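Local coordinates for protein Ara h 8 allergen isoform (Arachis hypogaea, PDB 6V8M) that binds the fluorescent dye 8-anilino-1-naphthalene sulfonate and, as a Bet v 1-type pathogenesis-related (PR-10) allergen of peanut, may act in plant defense, at residues K18-T23 against A77-D82. Residues are numbered along the deposited sequence; the frame is centred on the assembly and turned at random.
Sequences KLFKAT and ATYTYD
F20 reaches from helix 16-25 onto the backbone of Y79 and T80, where strand 80-86 begins. Its CG is anti to the backbone N (chi1 -171°), which carries the ring off the helix toward the strand. F20 CB meets the Y79 ring obliquely, 3.9 Å from Y79 CD1. CG and CD1 come next, and both approach Y79 CA. The CA carbon of Y79 sits over one face of the F20 ring, 3.9 Å from the centroid and 29° off the normal, a CH-pi contact. F20 CE1 moves on to the peptide link, 3.4 Å from Y79 C. F20 CE1 also has Y81 CB at 4.2 Å, set obliquely to the ring. F20 CZ ends near the carbonyl of T80, 3.5 Å from T80 O.

Y79 lies in the left-handed helical region (phi 58°), as the first position of a G1 bulge requires. Y79 and T80 together face D75 in this beta bulge. One face of the Y79 ring has A77 O 4.0 Å above its centre. Y81 starts toward the helix, but its ring then leads away. Its OH is hydrogen-bonded to K54 NZ. L104 of strand 95-107 touches both F20 and Y79, and P16 also touches Y79.

This contact joins the first of the two short helices of the Bet v 1 fold to the hairpin of strands 64-75 and 80-86. The buried F20 ring lies against peptide backbone as well as carbon side chains, so the join rests on van der Waals packing and one CH-pi contact, with no hydrogen bond or ion pair across it.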
loop_
_atom_site.group_PDB
_atom_site.type_symbol
_atom_site.label_atom_id
_atom_site.label_comp_id
_atom_site.label_asym_id
_atom_site.label_seq_id
_atom_site.Cartn_x
_atom_site.Cartn_y
_atom_site.Cartn_z
ATOM N N LYS A 18 -8.604 0.544 -15.016
ATOM C CA LYS A 18 -9.271 1.599 -14.218
ATOM C C LYS A 18 -8.818 1.514 -12.755
ATOM O O LYS A 18 -8.507 2.574 -12.147
ATOM C CB LYS A 18 -10.779 1.420 -14.373
ATOM C CG LYS A 18 -11.651 2.530 -13.826
ATOM C CD LYS A 18 -13.035 2.530 -14.472
ATOM C CE LYS A 18 -13.781 3.837 -14.298
ATOM N NZ LYS A 18 -14.495 4.234 -15.537
ATOM N N LEU A 19 -8.804 0.309 -12.187
ATOM C CA LEU A 19 -8.434 0.107 -10.764
ATOM C C LEU A 19 -6.950 0.441 -10.546
ATOM O O LEU A 19 -6.643 1.114 -9.567
ATOM C CB LEU A 19 -8.753 -1.334 -10.363
ATOM C CG LEU A 19 -8.613 -1.649 -8.870
ATOM C CD1 LEU A 19 -9.450 -0.676 -8.034
ATOM C CD2 LEU A 19 -9.032 -3.106 -8.630
ATOM N N PHE A 20 -6.067 0.086 -11.477
ATOM C CA PHE A 20 -4.615 0.396 -11.390
ATOM C C PHE A 20 -4.390 1.902 -11.471
ATOM O O PHE A 20 -3.550 2.468 -10.725
ATOM C CB PHE A 20 -3.845 -0.343 -12.470
ATOM C CG PHE A 20 -2.353 -0.251 -12.321
ATOM C CD1 PHE A 20 -1.691 -1.049 -11.403
ATOM C CD2 PHE A 20 -1.641 0.705 -13.013
ATOM C CE1 PHE A 20 -0.319 -0.942 -11.242
ATOM C CE2 PHE A 20 -0.265 0.804 -12.853
ATOM C CZ PHE A 20 0.389 -0.025 -11.982
ATOM N N LYS A 21 -5.104 2.558 -12.380
ATOM C CA LYS A 21 -4.961 4.022 -12.559
ATOM C C LYS A 21 -5.292 4.720 -11.232
ATOM O O LYS A 21 -4.561 5.632 -10.833
ATOM C CB LYS A 21 -5.871 4.523 -13.684
ATOM C CG LYS A 21 -5.720 6.013 -13.967
ATOM C CD LYS A 21 -6.325 6.448 -15.274
ATOM C CE LYS A 21 -6.153 7.931 -15.512
ATOM N NZ LYS A 21 -7.347 8.691 -15.069
ATOM N N ALA A 22 -6.386 4.327 -10.578
ATOM C CA ALA A 22 -6.839 4.987 -9.328
ATOM C C ALA A 22 -5.908 4.629 -8.163
ATOM O O ALA A 22 -5.548 5.527 -7.399
ATOM C CB ALA A 22 -8.258 4.600 -9.063
ATOM N N THR A 23 -5.581 3.351 -7.977
ATOM C CA THR A 23 -4.844 2.894 -6.776
ATOM C C THR A 23 -3.348 3.211 -6.890
ATOM O O THR A 23 -2.713 3.448 -5.845
ATOM C CB THR A 23 -5.057 1.410 -6.491
ATOM O OG1 THR A 23 -4.670 0.618 -7.617
ATOM C CG2 THR A 23 -6.496 1.102 -6.158
ATOM N N ALA A 77 1.352 -2.012 -17.806
ATOM C CA ALA A 77 0.804 -3.039 -18.718
ATOM C C ALA A 77 0.474 -4.306 -17.933
ATOM O O ALA A 77 -0.526 -4.994 -18.286
ATOM C CB ALA A 77 1.751 -3.369 -19.822
ATOM N N THR A 78 1.257 -4.602 -16.898
ATOM C CA THR A 78 1.072 -5.824 -16.071
ATOM C C THR A 78 0.301 -5.490 -14.785
ATOM O O THR A 78 0.092 -6.399 -13.987
ATOM C CB THR A 78 2.413 -6.500 -15.761
ATOM O OG1 THR A 78 3.222 -5.598 -14.994
ATOM C CG2 THR A 78 3.132 -6.957 -17.010
ATOM N N TYR A 79 -0.090 -4.235 -14.564
ATOM C CA TYR A 79 -0.852 -3.832 -13.358
ATOM C C TYR A 79 -0.065 -4.193 -12.094
ATOM O O TYR A 79 -0.623 -4.640 -11.099
ATOM C CB TYR A 79 -2.221 -4.499 -13.333
ATOM C CG TYR A 79 -2.999 -4.393 -14.611
ATOM C CD1 TYR A 79 -3.333 -3.181 -15.167
ATOM C CD2 TYR A 79 -3.409 -5.537 -15.272
ATOM C CE1 TYR A 79 -4.058 -3.104 -16.349
ATOM C CE2 TYR A 79 -4.150 -5.477 -16.439
ATOM C CZ TYR A 79 -4.496 -4.258 -16.973
ATOM O OH TYR A 79 -5.228 -4.240 -18.134
ATOM N N THR A 80 1.242 -3.989 -12.152
ATOM C CA THR A 80 2.221 -4.352 -11.108
ATOM C C THR A 80 2.598 -3.122 -10.286
ATOM O O THR A 80 3.008 -2.125 -10.848
ATOM C CB THR A 80 3.470 -5.008 -11.704
ATOM O OG1 THR A 80 3.021 -6.299 -12.126
ATOM C CG2 THR A 80 4.582 -5.158 -10.686
ATOM N N TYR A 81 2.557 -3.272 -8.965
ATOM C CA TYR A 81 3.051 -2.233 -8.033
ATOM C C TYR A 81 3.624 -2.923 -6.803
ATOM O O TYR A 81 2.869 -3.503 -6.038
ATOM C CB TYR A 81 1.960 -1.222 -7.690
ATOM C CG TYR A 81 2.481 -0.068 -6.864
ATOM C CD1 TYR A 81 3.535 0.701 -7.305
ATOM C CD2 TYR A 81 1.870 0.306 -5.682
ATOM C CE1 TYR A 81 4.039 1.759 -6.556
ATOM C CE2 TYR A 81 2.385 1.342 -4.901
ATOM C CZ TYR A 81 3.476 2.074 -5.336
ATOM O OH TYR A 81 3.954 3.121 -4.580
ATOM N N ASP A 82 4.938 -2.806 -6.650
ATOM C CA ASP A 82 5.695 -3.394 -5.526
ATOM C C ASP A 82 6.339 -2.232 -4.791
ATOM O O ASP A 82 6.956 -1.397 -5.463
ATOM C CB ASP A 82 6.732 -4.412 -6.012
ATOM C CG ASP A 82 6.170 -5.575 -6.826
ATOM O OD1 ASP A 82 4.918 -5.781 -6.844
ATOM O OD2 ASP A 82 7.010 -6.249 -7.513
#